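Local structure of CsoZ (6FF1) at residues Asn5-Ala10 / Val43-Glu48; Glu23-Met28 / Lys58-Glu63. The protein probably binds copper and hands it on as a small metallochaperone of the heavy-metal-associated family in Staphylococcus aureus copper homeostasis. One frame throughout, in Å; residues are numbered along the deposited sequence. Where two conformers were deposited one is given.

Contact 1 of 2, residues Asn5-Ala10 / Val43-Glu48; sequences NTIYTA and VTVSYE
Residues Asn5-Ala10 and Val43-Glu48 run antiparallel, their strand axes approaching to 4.6 Å at an angle of 151°, with Asn5 opposite Val45, Thr6 opposite Thr44 and Ile7 opposite Val43. They are the two central strands of the four-stranded antiparallel sheet in the ferredoxin-like βαββαβ fold of heavy-metal-associated domains. Asn5-Val45 and Ile7-Val43 are hydrogen-bonded pairs, each closed by two N-H...O bonds; Ile7 N to Val43 O, at 2.7 Å, is nearly straight. Thr6-Thr44 between them is a non-hydrogen-bonded pair, where Thr44 CA lies 3.3 Å from Asn5 O in a CA-H...O contact.

Ile7, Val43 and Val45 project from one face into the core under the helices, Ile7 meeting Leu53 and Ile56 of helix 53-62. The delta methyl of Ile7 reaches diagonally across to Val45 of the partner strand, Ile7 CD1 to Val45 CG2 4.1 Å. Further on, Thr9 CG2 packs at 3.6 Å against Val43 CG2, the two side chains crossing at about a right angle, while Thr9 OG1 is hydrogen-bonded to Gly41 O. On the other face Thr6 and Thr44 lie side by side and point the same way, with Thr6 OG1 3.5 Å from Thr44 CG2.

Beyond the Asn5-Val45 pair the two strands are also joined through side chains. Tyr47 places its ring between its own backbone N and carbonyl carbon (chi1 61°), which carries the phenol across to strand 3-10; the ring meets that of His3, and the side chain also touches Ile56. Asn5 OD1 sits at the ring edge, in its plane, with amide and ring planes 33° apart. Tyr47 OH donates to Asn5 OD1 over 2.7 Å, coming from above the amide plane.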
loop_
_atom_site.group_PDB
_atom_site.type_symbol
_atom_site.label_atom_id
_atom_site.label_comp_id
_atom_site.label_asym_id
_atom_site.label_seq_id
_atom_site.Cartn_x
_atom_site.Cartn_y
_atom_site.Cartn_z
ATOM N N ASN A 5 -8.595 3.333 -2.455
ATOM C CA ASN A 5 -8.714 2.956 -1.042
ATOM C C ASN A 5 -7.660 3.643 -0.216
ATOM O O ASN A 5 -6.526 3.904 -0.689
ATOM C CB ASN A 5 -8.484 1.470 -0.834
ATOM C CG ASN A 5 -9.611 0.607 -1.192
ATOM O OD1 ASN A 5 -9.914 0.389 -2.350
ATOM N ND2 ASN A 5 -10.258 0.055 -0.156
ATOM N N THR A 6 -8.029 3.899 1.023
ATOM C CA THR A 6 -7.074 4.232 2.082
ATOM C C THR A 6 -6.941 3.016 2.947
ATOM O O THR A 6 -7.932 2.503 3.448
ATOM C CB THR A 6 -7.528 5.441 2.861
ATOM O OG1 THR A 6 -7.718 6.539 1.970
ATOM C CG2 THR A 6 -6.507 5.778 3.950
ATOM N N ILE A 7 -5.737 2.525 3.066
ATOM C CA ILE A 7 -5.396 1.366 3.861
ATOM C C ILE A 7 -4.695 1.855 5.107
ATOM O O ILE A 7 -3.705 2.622 4.993
ATOM C CB ILE A 7 -4.529 0.381 3.091
ATOM C CG1 ILE A 7 -5.189 -0.014 1.774
ATOM C CG2 ILE A 7 -4.188 -0.789 3.961
ATOM C CD1 ILE A 7 -4.280 -0.759 0.818
ATOM N N TYR A 8 -5.172 1.448 6.265
ATOM C CA TYR A 8 -4.660 1.958 7.529
ATOM C C TYR A 8 -3.686 0.973 8.106
ATOM O O TYR A 8 -4.041 -0.083 8.596
ATOM C CB TYR A 8 -5.808 2.227 8.489
ATOM C CG TYR A 8 -6.695 3.336 8.020
ATOM C CD1 TYR A 8 -7.697 3.096 7.061
ATOM C CD2 TYR A 8 -6.523 4.635 8.487
ATOM C CE1 TYR A 8 -8.500 4.130 6.615
ATOM C CE2 TYR A 8 -7.371 5.638 8.047
ATOM C CZ TYR A 8 -8.338 5.374 7.113
ATOM O OH TYR A 8 -9.176 6.395 6.676
ATOM N N THR A 9 -2.413 1.277 7.926
ATOM C CA THR A 9 -1.344 0.366 8.335
ATOM C C THR A 9 -0.806 0.724 9.696
ATOM O O THR A 9 -1.012 1.841 10.192
ATOM C CB THR A 9 -0.190 0.311 7.359
ATOM O OG1 THR A 9 0.607 1.479 7.468
ATOM C CG2 THR A 9 -0.678 0.127 5.942
ATOM N N ALA A 10 -0.033 -0.191 10.251
ATOM C CA ALA A 10 0.773 0.014 11.427
ATOM C C ALA A 10 2.096 -0.676 11.192
ATOM O O ALA A 10 2.161 -1.748 10.558
ATOM C CB ALA A 10 0.054 -0.555 12.638
ATOM N N VAL A 43 -2.023 4.435 3.708
ATOM C CA VAL A 43 -1.561 4.123 2.377
ATOM C C VAL A 43 -2.711 4.354 1.464
ATOM O O VAL A 43 -3.748 3.668 1.559
ATOM C CB VAL A 43 -1.070 2.666 2.305
ATOM C CG1 VAL A 43 -0.723 2.272 0.883
ATOM C CG2 VAL A 43 0.077 2.434 3.250
ATOM N N THR A 44 -2.634 5.348 0.609
ATOM C CA THR A 44 -3.697 5.611 -0.361
ATOM C C THR A 44 -3.286 5.085 -1.691
ATOM O O THR A 44 -2.163 5.346 -2.150
ATOM C CB THR A 44 -4.062 7.099 -0.527
ATOM O OG1 THR A 44 -2.903 7.861 -0.874
ATOM C CG2 THR A 44 -4.657 7.636 0.768
ATOM N N VAL A 45 -4.182 4.355 -2.338
ATOM C CA VAL A 45 -3.857 3.634 -3.543
ATOM C C VAL A 45 -5.007 3.781 -4.517
ATOM O O VAL A 45 -6.149 3.656 -4.142
ATOM C CB VAL A 45 -3.571 2.183 -3.227
ATOM C CG1 VAL A 45 -2.357 1.896 -2.437
ATOM C CG2 VAL A 45 -4.694 1.493 -2.554
ATOM N N SER A 46 -4.675 3.970 -5.794
ATOM C CA SER A 46 -5.609 3.901 -6.902
ATOM C C SER A 46 -5.195 2.753 -7.789
ATOM O O SER A 46 -4.015 2.598 -8.142
ATOM C CB SER A 46 -5.596 5.183 -7.719
ATOM O OG SER A 46 -5.985 6.241 -6.915
ATOM N N TYR A 47 -6.156 1.872 -8.088
ATOM C CA TYR A 47 -5.787 0.635 -8.729
ATOM C C TYR A 47 -6.973 0.038 -9.490
ATOM O O TYR A 47 -8.119 0.365 -9.254
ATOM C CB TYR A 47 -5.337 -0.400 -7.682
ATOM C CG TYR A 47 -6.393 -0.766 -6.682
ATOM C CD1 TYR A 47 -6.573 -0.012 -5.572
ATOM C CD2 TYR A 47 -7.266 -1.822 -6.883
ATOM C CE1 TYR A 47 -7.615 -0.258 -4.678
ATOM C CE2 TYR A 47 -8.263 -2.080 -5.999
ATOM C CZ TYR A 47 -8.426 -1.319 -4.885
ATOM O OH TYR A 47 -9.465 -1.630 -4.012
ATOM N N GLU A 48 -6.641 -0.857 -10.378
ATOM C CA GLU A 48 -7.599 -1.616 -11.158
ATOM C C GLU A 48 -7.099 -3.019 -11.360
ATOM O O GLU A 48 -5.893 -3.298 -11.276
ATOM C CB GLU A 48 -7.866 -0.972 -12.508
ATOM C CG GLU A 48 -6.633 -0.913 -13.394
ATOM C CD GLU A 48 -6.885 -0.155 -14.697
ATOM O OE1 GLU A 48 -6.142 0.803 -14.967
ATOM O OE2 GLU A 48 -7.821 -0.516 -15.465
#

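Contact 2 of 2, residues Glu23-Met28 / Lys58-Glu63; sequences ERISNM and KEIYDE
Glu59 and Arg24 carry this contact as a side-on salt bridge between helices 15-26 and 53-62, the two helices of the ferredoxin-like fold, packed side by side on one face of the sheet, with Ile25 beneath it. Two nitrogens of the guanidinium grip one oxygen each: Arg24 NE gives a nearly straight bond to Glu59 OE2 (2.9 Å, 175°), and Arg24 NH2 a more bent one to Glu59 OE1 (2.9 Å). The carboxylate stands at the guanidinium edge, but the two planes are 56° apart, and NE meets OE2 from above the carboxylate plane. Glu59 leaves its helix with CG anti to the backbone N (chi1 180°) and then bends at chi2, while Arg24 folds at both chi2 and chi3, turning its edge to the acid. Glu63, just past the end of helix 53-62, joins: its OE2 lies 3.3 Å from Arg24 CB and only 2.5 Å from Glu59 OE2, a separation at which one acid is probably protonated. Below, Ile25 CD1 touches Ile60 CG1 at 3.9 Å. The salt bridge thus spans the outer side of the helix pair, whereas the isoleucines face the sheet: Ile25 rests on Val31 and Val34 of strand 31-36, and Ile60 on Ile67 of strand 66-68.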
loop_
_atom_site.group_PDB
_atom_site.type_symbol
_atom_site.label_atom_id
_atom_site.label_comp_id
_atom_site.label_asym_id
_atom_site.label_seq_id
_atom_site.Cartn_x
_atom_site.Cartn_y
_atom_site.Cartn_z
ATOM N N GLU A 23 7.340 1.544 -3.682
ATOM C CA GLU A 23 7.767 0.992 -4.951
ATOM C C GLU A 23 7.123 -0.358 -5.234
ATOM O O GLU A 23 6.641 -0.579 -6.340
ATOM C CB GLU A 23 9.316 0.891 -4.970
ATOM C CG GLU A 23 9.851 0.390 -6.268
ATOM C CD GLU A 23 10.036 1.469 -7.352
ATOM O OE1 GLU A 23 9.423 2.559 -7.250
ATOM O OE2 GLU A 23 10.819 1.225 -8.313
ATOM N N ARG A 24 7.125 -1.235 -4.256
ATOM C CA ARG A 24 6.549 -2.556 -4.413
ATOM C C ARG A 24 5.058 -2.477 -4.749
ATOM O O ARG A 24 4.601 -3.179 -5.666
ATOM C CB ARG A 24 6.796 -3.441 -3.229
ATOM C CG ARG A 24 8.236 -3.864 -3.070
ATOM C CD ARG A 24 8.516 -5.086 -3.924
ATOM N NE ARG A 24 7.728 -6.232 -3.561
ATOM C CZ ARG A 24 7.710 -7.366 -4.212
ATOM N NH1 ARG A 24 8.553 -7.575 -5.220
ATOM N NH2 ARG A 24 6.925 -8.364 -3.844
ATOM N N ILE A 25 4.298 -1.665 -4.020
ATOM C CA ILE A 25 2.911 -1.547 -4.337
ATOM C C ILE A 25 2.726 -0.871 -5.687
ATOM O O ILE A 25 1.943 -1.346 -6.551
ATOM C CB ILE A 25 2.156 -0.796 -3.255
ATOM C CG1 ILE A 25 2.190 -1.585 -1.941
ATOM C CG2 ILE A 25 0.741 -0.515 -3.704
ATOM C CD1 ILE A 25 1.558 -0.819 -0.787
ATOM N N SER A 26 3.441 0.201 -5.963
ATOM C CA SER A 26 3.263 0.951 -7.182
ATOM C C SER A 26 3.525 0.073 -8.404
ATOM O O SER A 26 2.904 0.266 -9.422
ATOM C CB SER A 26 4.253 2.119 -7.285
ATOM O OG SER A 26 3.913 3.098 -6.341
ATOM N N ASN A 27 4.478 -0.800 -8.312
ATOM C CA ASN A 27 4.876 -1.633 -9.434
ATOM C C ASN A 27 4.034 -2.852 -9.686
ATOM O O ASN A 27 4.200 -3.536 -10.707
ATOM C CB ASN A 27 6.353 -1.995 -9.365
ATOM C CG ASN A 27 7.257 -0.747 -9.573
ATOM O OD1 ASN A 27 6.802 0.304 -9.994
ATOM N ND2 ASN A 27 8.483 -0.894 -9.211
ATOM N N MET A 28 3.057 -3.097 -8.805
ATOM C CA MET A 28 2.073 -4.099 -9.112
ATOM C C MET A 28 1.284 -3.656 -10.330
ATOM O O MET A 28 0.886 -2.508 -10.455
ATOM C CB MET A 28 1.123 -4.271 -7.925
ATOM C CG MET A 28 1.797 -4.830 -6.728
ATOM S SD MET A 28 0.675 -4.821 -5.298
ATOM C CE MET A 28 -0.487 -5.973 -5.743
ATOM N N LYS A 58 -1.746 -7.966 0.837
ATOM C CA LYS A 58 -0.817 -9.043 1.014
ATOM C C LYS A 58 0.622 -8.515 0.949
ATOM O O LYS A 58 1.476 -8.969 1.698
ATOM C CB LYS A 58 -1.055 -10.109 -0.036
ATOM C CG LYS A 58 -0.034 -11.229 0.005
ATOM C CD LYS A 58 -0.311 -12.363 -0.973
ATOM C CE LYS A 58 0.605 -13.556 -0.724
ATOM N NZ LYS A 58 2.014 -13.285 -1.045
ATOM N N GLU A 59 0.893 -7.594 0.042
ATOM C CA GLU A 59 2.242 -7.025 -0.028
ATOM C C GLU A 59 2.614 -6.284 1.237
ATOM O O GLU A 59 3.739 -6.409 1.737
ATOM C CB GLU A 59 2.375 -6.105 -1.215
ATOM C CG GLU A 59 3.749 -5.470 -1.358
ATOM C CD GLU A 59 4.874 -6.456 -1.526
ATOM O OE1 GLU A 59 4.683 -7.517 -2.137
ATOM O OE2 GLU A 59 6.040 -6.183 -1.163
ATOM N N ILE A 60 1.642 -5.565 1.796
ATOM C CA ILE A 60 1.860 -4.892 3.092
ATOM C C ILE A 60 2.250 -5.878 4.142
ATOM O O ILE A 60 3.185 -5.669 4.900
ATOM C CB ILE A 60 0.679 -4.017 3.418
ATOM C CG1 ILE A 60 0.541 -2.910 2.373
ATOM C CG2 ILE A 60 0.759 -3.452 4.833
ATOM C CD1 ILE A 60 -0.796 -2.136 2.436
ATOM N N TYR A 61 1.469 -6.954 4.256
ATOM C CA TYR A 61 1.753 -7.985 5.212
ATOM C C TYR A 61 3.081 -8.701 4.945
ATOM O O TYR A 61 3.831 -9.037 5.874
ATOM C CB TYR A 61 0.594 -9.002 5.294
ATOM C CG TYR A 61 -0.417 -8.587 6.308
ATOM C CD1 TYR A 61 -1.252 -7.529 6.054
ATOM C CD2 TYR A 61 -0.469 -9.174 7.539
ATOM C CE1 TYR A 61 -2.127 -7.082 7.013
ATOM C CE2 TYR A 61 -1.378 -8.744 8.499
ATOM C CZ TYR A 61 -2.158 -7.668 8.235
ATOM O OH TYR A 61 -3.031 -7.145 9.170
ATOM N N ASP A 62 3.365 -8.956 3.681
ATOM C CA ASP A 62 4.629 -9.625 3.340
ATOM C C ASP A 62 5.855 -8.841 3.750
ATOM O O ASP A 62 6.912 -9.411 4.050
ATOM C CB ASP A 62 4.690 -9.932 1.844
ATOM C CG ASP A 62 3.770 -11.078 1.438
ATOM O OD1 ASP A 62 3.235 -11.786 2.326
ATOM O OD2 ASP A 62 3.609 -11.224 0.227
ATOM N N GLU A 63 5.725 -7.518 3.766
ATOM C CA GLU A 63 6.811 -6.649 4.209
ATOM C C GLU A 63 6.895 -6.483 5.714
ATOM O O GLU A 63 7.798 -5.778 6.181
ATOM C CB GLU A 63 6.746 -5.304 3.469
ATOM C CG GLU A 63 6.926 -5.483 1.999
ATOM C CD GLU A 63 7.209 -4.212 1.251
ATOM O OE1 GLU A 63 7.655 -3.224 1.842
ATOM O OE2 GLU A 63 6.912 -4.121 0.038
#

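Overall arrangement
From the N terminus, strand 3-10 is followed, after a short loop, by helix 15-26, so the first segments of both contacts come from the opening β-α unit. Strand 31-36 follows, then strand 42-47, whose return to strand 3-10 closes contact 1 across 32 intervening residues. Helix 53-62 then comes back to helix 15-26 and closes contact 2 across 29. The two closures cross, because their segments alternate along the chain. Contact 1 pairs strands within the sheet and contact 2 pairs the helices packed on it. Their centres are 11 Å apart, and the layers meet where Ile60 packs on Ile7 and Thr9, and Ile25 on Val43 and Val45.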